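Local coordinates for putative diacylglycerol kinase (PDB 4WRR), which probably phosphorylates diacylglycerol to phosphatidic acid with ATP as the phosphate donor, at residues P88-I93 and G289-I294; H122-D127 and V215-G220; L137-I142 and D271-S276; G206-F211 and K242-S247; T221-V226 and I252-A257. All coordinates share one frame; numbering follows the deposited sequence.

Contact 1 (P88-I93 and G289-I294)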
# COMPACT_ATOMS: atom_id res chain seq x y z
N PRO A 88 6.38 -13.85 6.96
CA PRO A 88 5.65 -13.76 8.21
C PRO A 88 5.20 -15.12 8.74
O PRO A 88 5.13 -16.11 8.01
CB PRO A 88 4.44 -12.90 7.85
CG PRO A 88 4.19 -13.21 6.43
CD PRO A 88 5.56 -13.44 5.81
N THR A 89 4.82 -15.13 10.00
CA THR A 89 4.19 -16.31 10.61
C THR A 89 2.98 -16.76 9.81
O THR A 89 2.21 -15.93 9.31
CB THR A 89 3.79 -15.95 12.03
OG1 THR A 89 4.97 -15.55 12.71
CG2 THR A 89 3.16 -17.12 12.74
N LEU A 90 2.79 -18.06 9.70
CA LEU A 90 1.68 -18.67 9.00
C LEU A 90 0.81 -19.49 9.95
O LEU A 90 1.35 -20.14 10.88
CB LEU A 90 2.27 -19.56 7.91
CG LEU A 90 1.35 -20.20 6.90
CD1 LEU A 90 0.61 -19.21 6.03
CD2 LEU A 90 2.17 -21.09 5.99
N ALA A 91 -0.51 -19.47 9.73
CA ALA A 91 -1.44 -20.29 10.47
C ALA A 91 -2.44 -20.93 9.54
O ALA A 91 -2.75 -20.40 8.47
CB ALA A 91 -2.17 -19.48 11.50
N ILE A 92 -2.96 -22.07 9.96
CA ILE A 92 -3.87 -22.85 9.15
C ILE A 92 -5.19 -23.03 9.88
O ILE A 92 -5.21 -23.47 11.02
CB ILE A 92 -3.33 -24.27 8.85
CG1 ILE A 92 -2.01 -24.18 8.11
CG2 ILE A 92 -4.31 -25.06 7.99
CD1 ILE A 92 -1.24 -25.49 8.11
N ILE A 93 -6.27 -22.73 9.17
CA ILE A 93 -7.60 -23.14 9.57
C ILE A 93 -7.99 -24.23 8.57
O ILE A 93 -8.14 -23.97 7.37
CB ILE A 93 -8.61 -21.97 9.54
CG1 ILE A 93 -8.20 -20.90 10.54
CG2 ILE A 93 -10.01 -22.47 9.92
CD1 ILE A 93 -9.00 -19.62 10.47
N GLY A 289 13.89 -24.35 10.57
CA GLY A 289 13.19 -23.21 11.14
C GLY A 289 12.76 -22.14 10.12
O GLY A 289 12.67 -21.00 10.46
N HIS A 290 12.49 -22.54 8.88
CA HIS A 290 12.30 -21.60 7.80
C HIS A 290 10.98 -20.83 7.98
O HIS A 290 10.90 -19.64 7.64
CB HIS A 290 12.28 -22.37 6.51
CG HIS A 290 12.41 -21.51 5.28
ND1 HIS A 290 13.51 -20.73 5.05
CD2 HIS A 290 11.61 -21.38 4.20
CE1 HIS A 290 13.39 -20.15 3.86
NE2 HIS A 290 12.24 -20.53 3.33
N PHE A 291 9.94 -21.53 8.47
CA PHE A 291 8.67 -20.90 8.78
C PHE A 291 8.55 -20.79 10.28
O PHE A 291 9.14 -21.61 11.04
CB PHE A 291 7.49 -21.73 8.27
CG PHE A 291 7.24 -21.65 6.78
CD1 PHE A 291 7.85 -20.71 5.97
CD2 PHE A 291 6.33 -22.49 6.21
CE1 PHE A 291 7.61 -20.67 4.63
CE2 PHE A 291 6.06 -22.43 4.86
CZ PHE A 291 6.71 -21.53 4.07
N THR A 292 7.82 -19.76 10.73
CA THR A 292 7.24 -19.78 12.07
C THR A 292 5.74 -20.00 11.88
O THR A 292 5.13 -19.43 10.93
CB THR A 292 7.51 -18.50 12.85
OG1 THR A 292 6.98 -17.38 12.12
CG2 THR A 292 9.01 -18.28 13.05
N MET A 293 5.15 -20.82 12.73
CA MET A 293 3.75 -21.18 12.57
C MET A 293 2.99 -21.25 13.89
O MET A 293 3.54 -21.59 14.95
CB MET A 293 3.62 -22.52 11.83
CG MET A 293 4.22 -22.49 10.47
SD MET A 293 3.83 -23.88 9.44
CE MET A 293 2.14 -23.57 8.91
N ILE A 294 1.71 -20.93 13.80
CA ILE A 294 0.79 -21.04 14.93
C ILE A 294 0.56 -22.51 15.21
O ILE A 294 0.35 -23.29 14.27
CB ILE A 294 -0.58 -20.34 14.63
CG1 ILE A 294 -0.44 -18.80 14.60
CG2 ILE A 294 -1.64 -20.73 15.63
CD1 ILE A 294 -0.27 -18.15 15.94
O HOH W 1 7.25 -18.07 8.56
O HOH W 2 -2.06 -22.86 12.66
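Met293 lies alongside Leu90, the two side chains pointing the same way. Its CB begins 3.4 Å from Leu90 O, and CG, one carbon further, still passes that same carbonyl oxygen. A bend at chi3 (76°), about the CG-SD bond, turns CE to the leucine: Met293 CE ends 3.8 Å from Leu90 CD2 and 4.0 Å from Ile92 CD1. The backbones beneath form a single bridge. Leu90 N donates to Thr292 O and Leu90 O accepts from Ile294 N, each bond 3.0 Å long, so one leucine is gripped through both its amide and its carbonyl. With the strand segments crossing at 45°, pairing stays this short; further along, water 2 joins Ile92 N to Ile294 O. Strand 89-94, outermost in the parallel sheet of the catalytic domain, thereby meets strand 282-294, an inner strand of the six-stranded antiparallel sheet. At one end Thr89 OG1 and Thr292 OG1 are hydrogen-bonded at 2.8 Å, the side chains crossing at about a right angle. Next to the bridge Ala91 CB packs against Ile294 CB at 3.6 Å. Directional bonds therefore set the register of this buried junction, while thioether, leucine and isoleucine carbons fill one flank without polar demands.

Contact 2 (H122-D127 and V215-G220). With MG (magnesium ion), chain E.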
# COMPACT_ATOMS: atom_id res chain seq x y z
N HIS A 122 0.39 -18.81 19.94
CA HIS A 122 1.49 -19.73 20.20
C HIS A 122 2.18 -20.11 18.93
O HIS A 122 1.54 -20.58 18.00
CB HIS A 122 0.97 -20.99 20.85
CG HIS A 122 0.26 -20.74 22.13
ND1 HIS A 122 0.87 -20.12 23.22
CD2 HIS A 122 -0.99 -21.05 22.52
CE1 HIS A 122 -0.01 -20.02 24.20
NE2 HIS A 122 -1.13 -20.61 23.81
N VAL A 123 3.47 -19.86 18.88
CA VAL A 123 4.23 -19.94 17.65
C VAL A 123 5.42 -20.90 17.87
O VAL A 123 6.04 -20.87 18.91
CB VAL A 123 4.69 -18.52 17.28
CG1 VAL A 123 5.88 -18.52 16.35
CG2 VAL A 123 3.55 -17.72 16.67
N LYS A 124 5.75 -21.68 16.86
CA LYS A 124 7.01 -22.40 16.85
C LYS A 124 7.63 -22.45 15.48
O LYS A 124 6.92 -22.35 14.49
CB LYS A 124 6.81 -23.83 17.36
CG LYS A 124 6.07 -24.76 16.39
CD LYS A 124 6.02 -26.14 17.06
CE LYS A 124 5.88 -27.30 16.12
NZ LYS A 124 6.33 -28.54 16.82
N PRO A 125 8.96 -22.65 15.42
CA PRO A 125 9.68 -22.78 14.17
C PRO A 125 9.36 -24.08 13.53
O PRO A 125 9.19 -25.09 14.21
CB PRO A 125 11.15 -22.78 14.60
CG PRO A 125 11.17 -22.14 15.91
CD PRO A 125 9.86 -22.50 16.56
N VAL A 126 9.31 -24.08 12.22
CA VAL A 126 9.02 -25.29 11.49
C VAL A 126 10.01 -25.43 10.35
O VAL A 126 10.26 -24.47 9.64
CB VAL A 126 7.57 -25.21 11.01
CG1 VAL A 126 7.29 -26.17 9.88
CG2 VAL A 126 6.65 -25.53 12.19
N ASP A 127 10.54 -26.64 10.15
CA ASP A 127 11.42 -26.90 9.03
C ASP A 127 10.64 -27.00 7.74
O ASP A 127 9.49 -27.48 7.73
CB ASP A 127 12.19 -28.22 9.20
CG ASP A 127 12.97 -28.31 10.51
OD1 ASP A 127 13.35 -27.24 11.08
OD2 ASP A 127 13.24 -29.45 10.95
N VAL A 215 8.68 -39.16 12.71
CA VAL A 215 8.89 -37.92 11.99
C VAL A 215 8.55 -36.70 12.86
O VAL A 215 7.58 -36.73 13.60
CB VAL A 215 8.11 -37.91 10.71
CG1 VAL A 215 8.29 -36.57 9.99
CG2 VAL A 215 8.55 -39.05 9.84
N LYS A 216 9.41 -35.69 12.85
CA LYS A 216 9.14 -34.44 13.51
C LYS A 216 9.40 -33.35 12.49
O LYS A 216 10.37 -33.43 11.74
CB LYS A 216 10.07 -34.23 14.71
CG LYS A 216 9.90 -35.27 15.81
CD LYS A 216 8.57 -35.08 16.55
CE LYS A 216 8.21 -36.28 17.43
NZ LYS A 216 7.19 -35.99 18.47
N CYS A 217 8.53 -32.34 12.46
CA CYS A 217 8.65 -31.25 11.49
C CYS A 217 9.71 -30.19 11.89
O CYS A 217 9.90 -29.25 11.18
CB CYS A 217 7.30 -30.55 11.27
SG CYS A 217 6.76 -29.60 12.73
N ASP A 218 10.35 -30.32 13.04
CA ASP A 218 11.28 -29.29 13.55
C ASP A 218 12.58 -29.86 14.16
O ASP A 218 13.21 -29.21 14.99
CB ASP A 218 10.55 -28.45 14.60
CG ASP A 218 9.91 -29.28 15.71
OD1 ASP A 218 9.96 -30.54 15.65
OD2 ASP A 218 9.31 -28.66 16.62
N ASP A 219 12.95 -31.09 13.80
CA ASP A 219 14.15 -31.69 14.37
C ASP A 219 15.40 -31.53 13.49
O ASP A 219 16.43 -32.09 13.81
CB ASP A 219 13.93 -33.16 14.72
CG ASP A 219 13.74 -34.03 13.51
OD1 ASP A 219 13.59 -33.49 12.37
OD2 ASP A 219 13.67 -35.27 13.69
N GLY A 220 15.29 -30.78 12.40
CA GLY A 220 16.44 -30.43 11.57
C GLY A 220 16.93 -31.54 10.65
O GLY A 220 17.95 -31.36 10.03
MG MG E . 12.19 -33.94 10.52
O HOH W 3 7.62 -31.44 16.63
O HOH W 4 12.30 -31.78 9.91
O HOH W 5 12.16 -36.06 11.72
O HOH W 6 11.62 -35.36 8.93
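Lys124 NZ and Asp218 OD2 form a salt bridge of 3.0 Å, the ammonium coming from above the carboxylate plane (53° out of it). The two side chains cross at about a right angle, and the lysine chain, extended beyond CG, spans the distance; water 3 hydrogen-bonds Asp218 OD1 and, weakly, Lys124 NZ. Backbone bonding comes next: Asp127 N donates to Cys217 O at 2.9 Å. The carboxylate of Asp127 adds a side-chain bond, its OD2 receiving Gly220 N at 2.8 Å on the syn side. That same OD2 accepts from water 4 at 2.7 Å, and here hydrogen bonding passes into metal coordination. Water 4 is a ligand of the magnesium ion, which also takes Lys216 O at 2.2 Å and Asp219 OD1 at 2.4 Å; Thr221 O and waters 5 and 6 complete six ligands. Asp127 is thus a second-shell residue, holding a metal-bound water and the loop that turns around the ion. Apolar contact is slight, with Val126 CG2 resting 4.1 Å from Cys217 SG. Helix 100-104 closes this side, Phe101 touching both Val126 and Cys217, while strand 123-131 pairs along its other edge with strand 282-294, placing the metal loop beside the large antiparallel sheet.

Contact 3 (L137-I142 and D271-S276)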
# COMPACT_ATOMS: atom_id res chain seq x y z
N LEU A 137 6.12 -29.21 2.91
CA LEU A 137 5.95 -29.33 4.36
C LEU A 137 5.65 -30.75 4.81
O LEU A 137 6.06 -31.13 5.91
CB LEU A 137 4.78 -28.46 4.85
CG LEU A 137 5.01 -26.97 4.90
CD1 LEU A 137 3.74 -26.27 5.35
CD2 LEU A 137 6.16 -26.64 5.85
N ASN A 138 4.91 -31.50 4.00
CA ASN A 138 4.50 -32.85 4.39
C ASN A 138 5.42 -33.94 3.86
O ASN A 138 6.05 -34.63 4.65
CB ASN A 138 3.06 -33.13 3.95
CG ASN A 138 2.06 -32.23 4.63
OD1 ASN A 138 2.13 -32.02 5.85
ND2 ASN A 138 1.13 -31.67 3.86
N PHE A 139 5.48 -34.10 2.55
CA PHE A 139 6.23 -35.21 1.97
C PHE A 139 6.61 -35.03 0.52
O PHE A 139 6.00 -34.24 -0.20
CB PHE A 139 5.40 -36.51 2.06
CG PHE A 139 4.28 -36.60 1.04
CD1 PHE A 139 3.06 -36.00 1.30
CD2 PHE A 139 4.47 -37.24 -0.18
CE1 PHE A 139 2.04 -36.06 0.36
CE2 PHE A 139 3.46 -37.29 -1.11
CZ PHE A 139 2.24 -36.69 -0.84
N TRP A 140 7.53 -35.89 0.11
CA TRP A 140 7.97 -36.06 -1.27
C TRP A 140 7.90 -37.55 -1.48
O TRP A 140 8.33 -38.30 -0.58
CB TRP A 140 9.41 -35.59 -1.40
CG TRP A 140 10.14 -35.79 -2.74
CD1 TRP A 140 10.43 -34.83 -3.64
CD2 TRP A 140 10.68 -37.02 -3.27
NE1 TRP A 140 11.09 -35.37 -4.72
CE2 TRP A 140 11.26 -36.71 -4.51
CE3 TRP A 140 10.73 -38.34 -2.81
CZ2 TRP A 140 11.87 -37.66 -5.31
CZ3 TRP A 140 11.33 -39.29 -3.62
CH2 TRP A 140 11.88 -38.95 -4.85
N GLY A 141 7.40 -38.01 -2.62
CA GLY A 141 7.31 -39.44 -2.84
C GLY A 141 7.18 -39.90 -4.27
O GLY A 141 6.64 -39.19 -5.11
N ILE A 142 7.69 -41.09 -4.55
CA ILE A 142 7.50 -41.78 -5.82
C ILE A 142 6.98 -43.18 -5.57
O ILE A 142 7.37 -43.82 -4.59
CB ILE A 142 8.81 -41.88 -6.65
CG1 ILE A 142 9.98 -42.39 -5.81
CG2 ILE A 142 9.15 -40.52 -7.26
CD1 ILE A 142 11.31 -42.47 -6.56
N ASP A 271 5.15 -37.06 -6.36
CA ASP A 271 4.00 -36.55 -5.66
C ASP A 271 4.49 -35.82 -4.42
O ASP A 271 5.46 -36.22 -3.79
CB ASP A 271 3.03 -37.66 -5.30
CG ASP A 271 2.23 -38.18 -6.53
OD1 ASP A 271 2.60 -37.93 -7.69
OD2 ASP A 271 1.20 -38.82 -6.34
N THR A 272 3.80 -34.72 -4.11
CA THR A 272 4.12 -33.91 -2.94
C THR A 272 2.85 -33.30 -2.33
O THR A 272 1.74 -33.76 -2.62
CB THR A 272 5.20 -32.87 -3.27
OG1 THR A 272 5.55 -32.15 -2.08
CG2 THR A 272 4.72 -31.92 -4.34
N ASP A 273 3.00 -32.28 -1.50
CA ASP A 273 1.86 -31.75 -0.74
C ASP A 273 0.63 -31.40 -1.58
O ASP A 273 -0.47 -31.46 -1.09
CB ASP A 273 2.24 -30.49 0.02
CG ASP A 273 3.38 -30.69 0.99
OD1 ASP A 273 3.96 -31.79 1.08
OD2 ASP A 273 3.71 -29.70 1.67
N GLY A 274 0.85 -30.97 -2.82
CA GLY A 274 -0.22 -30.67 -3.76
C GLY A 274 0.27 -30.69 -5.21
O GLY A 274 1.35 -31.20 -5.48
N GLU A 275 -0.50 -30.07 -6.12
CA GLU A 275 -0.19 -30.12 -7.56
C GLU A 275 1.20 -29.57 -7.85
O GLU A 275 1.57 -28.52 -7.35
CB GLU A 275 -1.23 -29.37 -8.41
N SER A 276 1.93 -30.26 -8.71
CA SER A 276 3.32 -29.89 -9.00
C SER A 276 3.82 -30.58 -10.28
O SER A 276 3.16 -31.47 -10.80
CB SER A 276 4.18 -30.24 -7.79
OG SER A 276 5.42 -30.80 -8.13
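Phe139 turns one ring face to the backbone of Thr272, whose CA stands 4.2 Å from the ring centroid and 23° off its normal, a CH-pi contact displaced toward the rim. With chi1 at 76°, CG sits between the backbone N and the carbonyl carbon, and this lays the ring over the backbone of the 271-276 segment. Beneath it, strand 139-142 meets the short, weakly bonded edge strand 271-272 of the five-stranded antiparallel sheet in the C-terminal domain, which is related to the beta sandwich of NAD kinases. Gly141 and Asp271 are an antiparallel hydrogen-bonded pair: Gly141 N donates to Asp271 O, and Asp271 N returns a bond to Gly141 O, both 2.9 Å. Where regular pairing ends, side chains take over. Thr272 OG1 donates to Phe139 O at 2.8 Å. The carboxylate of Asp273 then accepts from three consecutive backbone amides. Leu137 N reaches Asp273 OD2 at 2.8 Å on the syn side, and Phe139 N reaches Asp273 OD1 at 3.1 Å nearly along the C-O bond direction. So many donors hold the group against rotation. Phe75 of helix 71-81 touches both Thr272 and Asp273, and Asn138 packs toward helix 100-104, so the sheet edge faces helices of the catalytic domain. Between the outer two amides, Asn138 N is shared by both carboxylate oxygens of Asp273, 3.1 Å from OD1 and 3.2 Å from OD2.

Contact 4 (G206-F211 and K242-S247)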
# COMPACT_ATOMS: atom_id res chain seq x y z
N GLY A 206 -1.87 -38.32 5.06
CA GLY A 206 -3.16 -38.91 4.72
C GLY A 206 -4.21 -38.86 5.80
O GLY A 206 -5.08 -39.68 5.82
N GLY A 207 -4.11 -37.91 6.71
CA GLY A 207 -5.12 -37.72 7.74
C GLY A 207 -4.90 -38.44 9.05
O GLY A 207 -5.68 -38.27 9.99
N ILE A 208 -3.81 -39.20 9.15
CA ILE A 208 -3.48 -39.99 10.32
C ILE A 208 -1.97 -39.90 10.59
O ILE A 208 -1.23 -39.46 9.74
CB ILE A 208 -3.85 -41.47 10.11
CG1 ILE A 208 -3.08 -42.06 8.93
CG2 ILE A 208 -5.36 -41.63 9.85
CD1 ILE A 208 -3.13 -43.58 8.85
N PRO A 209 -1.53 -40.28 11.78
CA PRO A 209 -0.10 -40.16 12.09
C PRO A 209 0.79 -40.85 11.03
O PRO A 209 0.37 -41.84 10.41
CB PRO A 209 0.04 -40.84 13.45
CG PRO A 209 -1.35 -40.71 14.09
CD PRO A 209 -2.35 -40.74 12.95
N SER A 210 1.93 -40.23 10.73
CA SER A 210 2.80 -40.63 9.64
C SER A 210 3.13 -42.11 9.74
O SER A 210 3.52 -42.58 10.79
CB SER A 210 4.10 -39.83 9.70
OG SER A 210 5.05 -40.31 8.74
N PHE A 211 2.96 -42.83 8.64
CA PHE A 211 3.38 -44.21 8.56
C PHE A 211 4.93 -44.34 8.54
O PHE A 211 5.46 -45.41 8.76
CB PHE A 211 2.72 -44.93 7.39
CG PHE A 211 3.12 -44.43 6.03
CD1 PHE A 211 4.29 -44.82 5.44
CD2 PHE A 211 2.26 -43.62 5.31
CE1 PHE A 211 4.62 -44.42 4.16
CE2 PHE A 211 2.59 -43.19 4.04
CZ PHE A 211 3.78 -43.60 3.46
N LYS A 242 -1.38 -50.37 11.59
CA LYS A 242 -1.25 -49.00 12.11
C LYS A 242 -0.32 -48.82 13.29
O LYS A 242 -0.48 -47.86 14.05
CB LYS A 242 -2.60 -48.45 12.55
CG LYS A 242 -3.72 -48.71 11.59
CD LYS A 242 -3.82 -47.69 10.50
CE LYS A 242 -4.57 -48.39 9.38
NZ LYS A 242 -5.26 -47.51 8.43
N LEU A 243 0.60 -49.74 13.49
CA LEU A 243 1.64 -49.55 14.50
C LEU A 243 2.83 -49.02 13.73
O LEU A 243 3.47 -49.78 12.98
CB LEU A 243 2.00 -50.87 15.21
CG LEU A 243 2.98 -50.71 16.38
CD1 LEU A 243 2.40 -49.79 17.46
CD2 LEU A 243 3.34 -52.07 17.00
N PHE A 244 3.12 -47.74 13.89
CA PHE A 244 4.11 -47.10 13.06
C PHE A 244 5.36 -46.84 13.86
O PHE A 244 5.66 -45.71 14.24
CB PHE A 244 3.55 -45.85 12.45
CG PHE A 244 2.38 -46.10 11.55
CD1 PHE A 244 2.31 -47.20 10.72
CD2 PHE A 244 1.36 -45.15 11.46
CE1 PHE A 244 1.23 -47.40 9.86
CE2 PHE A 244 0.31 -45.32 10.58
CZ PHE A 244 0.23 -46.46 9.80
N GLU A 245 6.11 -47.92 14.11
CA GLU A 245 7.37 -47.89 14.85
C GLU A 245 8.38 -48.67 13.96
O GLU A 245 7.98 -49.39 13.08
CB GLU A 245 7.16 -48.49 16.25
CG GLU A 245 7.19 -47.42 17.35
CD GLU A 245 5.83 -46.92 17.83
OE1 GLU A 245 5.01 -47.76 18.29
OE2 GLU A 245 5.59 -45.68 17.80
N ASP A 246 9.68 -48.49 14.10
CA ASP A 246 10.60 -49.30 13.27
C ASP A 246 10.52 -50.81 13.64
O ASP A 246 10.17 -51.15 14.76
CB ASP A 246 12.04 -48.78 13.38
CG ASP A 246 12.24 -47.45 12.66
OD1 ASP A 246 11.76 -47.28 11.51
OD2 ASP A 246 12.89 -46.55 13.23
N SER A 247 10.79 -51.69 12.67
CA SER A 247 11.01 -53.13 12.93
C SER A 247 11.75 -53.74 11.75
O SER A 247 12.39 -54.79 11.91
CB SER A 247 9.70 -53.91 13.17
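Phe244 presses one face of its ring on the backbone of Phe211, and this is where packing is closest. Phe211 CA lies 3.6 Å from the ring centroid and only 10° off the normal, so its hydrogen can point almost straight into the pi cloud, a CH-pi contact. Phe211 CB continues the overlap, 3.8 Å from Phe244 CZ. The opposite face is backed by the phenylalanine's own segment, with Lys242 C 3.9 Å above the ring plane and over its centre. The ring is therefore sandwiched between two pieces of main chain. Carbonyls approach along one flank: Ser210 O is 3.4 Å from Phe244 CD2, and Pro209 O is 3.5 Å from Phe244 CE2. With CG anti to its carbonyl carbon (chi1 -63°), the ring is directed across to the 206-211 segment. Contact slackens toward the exposed side. Ile208 CD1 comes to the ring edge, near its plane, at 4.2 Å from Phe244 CE2, and barely meets the aliphatic part of Lys242, CD1 to CD 4.5 Å. No hydrogen bond joins the two segments. The ring of Tyr238, from helix 232-241, meets that of Phe244, and its OH is hydrogen-bonded to Phe211 O. Lys242, with positive phi, is the first residue to leave that helix, and the loop it begins is packed on the 206-211 segment by the CH-pi contact, within the NAD kinase-like C-terminal domain.

Contact 5 (T221-V226 and I252-A257). With MG (magnesium ion), chain E.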
# COMPACT_ATOMS: atom_id res chain seq x y z
N THR A 221 16.23 -32.68 10.56
CA THR A 221 16.52 -33.71 9.58
C THR A 221 15.26 -34.22 8.90
O THR A 221 14.15 -34.05 9.43
CB THR A 221 17.20 -34.98 10.18
OG1 THR A 221 16.36 -35.56 11.21
CG2 THR A 221 18.49 -34.65 10.77
N LEU A 222 15.42 -34.81 7.73
CA LEU A 222 14.35 -35.42 7.00
C LEU A 222 14.42 -36.92 7.14
O LEU A 222 15.45 -37.45 7.52
CB LEU A 222 14.47 -35.07 5.54
CG LEU A 222 14.09 -33.63 5.22
CD1 LEU A 222 14.55 -33.31 3.82
CD2 LEU A 222 12.58 -33.42 5.33
N ASP A 223 13.32 -37.60 6.85
CA ASP A 223 13.20 -39.04 7.03
C ASP A 223 13.00 -39.70 5.69
O ASP A 223 12.06 -39.38 4.99
CB ASP A 223 12.01 -39.37 7.94
CG ASP A 223 12.32 -39.20 9.40
OD1 ASP A 223 12.38 -38.04 9.87
OD2 ASP A 223 12.55 -40.23 10.10
N ILE A 224 13.94 -40.58 5.32
CA ILE A 224 13.85 -41.36 4.10
C ILE A 224 13.21 -42.71 4.45
O ILE A 224 13.63 -43.34 5.39
CB ILE A 224 15.25 -41.62 3.51
CG1 ILE A 224 15.99 -40.29 3.23
CG2 ILE A 224 15.13 -42.43 2.23
CD1 ILE A 224 17.44 -40.47 2.92
N PHE A 225 12.27 -43.17 3.64
CA PHE A 225 11.53 -44.38 3.90
C PHE A 225 11.32 -45.09 2.59
O PHE A 225 10.67 -44.55 1.68
CB PHE A 225 10.19 -44.01 4.53
CG PHE A 225 9.34 -45.19 4.94
CD1 PHE A 225 9.41 -45.72 6.22
CD2 PHE A 225 8.42 -45.72 4.06
CE1 PHE A 225 8.61 -46.80 6.60
CE2 PHE A 225 7.59 -46.77 4.43
CZ PHE A 225 7.70 -47.32 5.70
N VAL A 226 11.87 -46.30 2.46
CA VAL A 226 11.83 -47.05 1.21
C VAL A 226 11.26 -48.42 1.44
O VAL A 226 11.74 -49.16 2.31
CB VAL A 226 13.23 -47.21 0.62
CG1 VAL A 226 13.18 -48.02 -0.68
CG2 VAL A 226 13.84 -45.86 0.37
N ILE A 252 12.16 -52.91 4.78
CA ILE A 252 11.79 -51.51 4.79
C ILE A 252 12.96 -50.71 5.35
O ILE A 252 13.33 -50.87 6.50
CB ILE A 252 10.53 -51.26 5.65
CG1 ILE A 252 9.28 -51.81 4.95
CG2 ILE A 252 10.37 -49.77 5.92
CD1 ILE A 252 8.11 -52.03 5.88
N PHE A 253 13.53 -49.85 4.51
CA PHE A 253 14.68 -49.01 4.83
C PHE A 253 14.20 -47.62 5.29
O PHE A 253 13.38 -46.97 4.63
CB PHE A 253 15.55 -48.86 3.59
CG PHE A 253 16.69 -47.92 3.75
CD1 PHE A 253 17.80 -48.27 4.51
CD2 PHE A 253 16.72 -46.72 3.06
CE1 PHE A 253 18.88 -47.42 4.61
CE2 PHE A 253 17.82 -45.86 3.15
CZ PHE A 253 18.89 -46.21 3.92
N HIS A 254 14.72 -47.17 6.42
CA HIS A 254 14.33 -45.91 7.00
C HIS A 254 15.52 -45.28 7.69
O HIS A 254 16.08 -45.87 8.61
CB HIS A 254 13.21 -46.12 8.01
CG HIS A 254 12.86 -44.88 8.77
ND1 HIS A 254 12.50 -44.91 10.10
CD2 HIS A 254 12.81 -43.59 8.40
CE1 HIS A 254 12.27 -43.68 10.51
NE2 HIS A 254 12.46 -42.86 9.50
N VAL A 255 15.87 -44.08 7.28
CA VAL A 255 16.99 -43.38 7.88
C VAL A 255 16.74 -41.89 7.88
O VAL A 255 16.00 -41.37 7.03
CB VAL A 255 18.32 -43.75 7.14
CG1 VAL A 255 18.37 -43.08 5.78
CG2 VAL A 255 19.52 -43.36 7.98
N LYS A 256 17.34 -41.22 8.84
CA LYS A 256 17.29 -39.75 8.92
C LYS A 256 18.53 -39.13 8.23
O LYS A 256 19.63 -39.60 8.42
CB LYS A 256 17.20 -39.32 10.39
CG LYS A 256 15.79 -39.53 10.98
CD LYS A 256 15.75 -39.06 12.43
CE LYS A 256 14.35 -38.70 12.96
NZ LYS A 256 13.26 -39.62 12.52
N ALA A 257 18.31 -38.08 7.45
CA ALA A 257 19.39 -37.36 6.78
C ALA A 257 18.99 -35.91 6.41
O ALA A 257 17.82 -35.62 6.24
CB ALA A 257 19.77 -38.12 5.53
MG MG E . 12.19 -33.94 10.52
O HOH W 5 12.16 -36.06 11.72
O HOH W 6 11.62 -35.36 8.93
O HOH W 4 12.30 -31.78 9.91
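Asp223 places its CG anti to the carbonyl carbon (chi1 -80°), while His254 on the facing strand holds CG anti to the backbone N (chi1 173°), and these two torsions bring carboxylate and imidazole together. Lys256, extended as far as CE, bends at chi4 (40°) to set its ammonium on the same target. Asp223 OD2 receives His254 NE2 on its anti lone pair at 2.7 Å, with the oxygen in the plane of the imidazole ring, and Lys256 NZ on its syn lone pair at 2.6 Å in a salt bridge; Lys256 NZ also bonds Asn214 O. The other oxygen, OD1, accepts from waters 5 and 6, both ligands of the magnesium ion; Thr221 O binds the metal at 2.2 Å. Asp223 thus links the strand pair to the metal's water shell. These groups stand on one face of a regular antiparallel pair, strands 222-228 and 252-257, the latter outermost in the five-stranded sheet of the sandwich-like domain. Hydrogen-bonded pairs occur at Leu222 with Ala257, Ile224 with Val255 and Val226 with Phe253. The other face is apolar: Ile224 CD1 meets Val255 CG1 at 4.0 Å, and Val226 CG2 reaches the edge of the Phe253 ring. Tyr185 of strand 179-185 packs on Ile224, Val255 and Ala257. On the polar face Asp246 OD1 bonds His254 ND1; toward the far end of the pair Phe225 CE1 touches Ile252 CG2 at 3.5 Å.

Overall arrangement
From the N terminus, the chain opens contact 1, which closes only near the C terminus; the other four contacts are nested inside its loop, and it joins the edge of the catalytic sheet to strand 282-294. Contact 2 follows, tying strand 123-131, a neighbour of strand 282-294, to the metal loop. It crosses contact 3, which pairs edge strand 271-272 with strand 139-142. Contact 4, packing the loop after helix 232-241 on the 206-211 segment, also crosses contact 2. Contact 5 pairs strand 222-228 with the opposite edge strand, 252-257; it crosses contact 4, both inside the loop of contact 3. Contacts 2 and 5 come in series yet share the magnesium ion and waters 4 to 6.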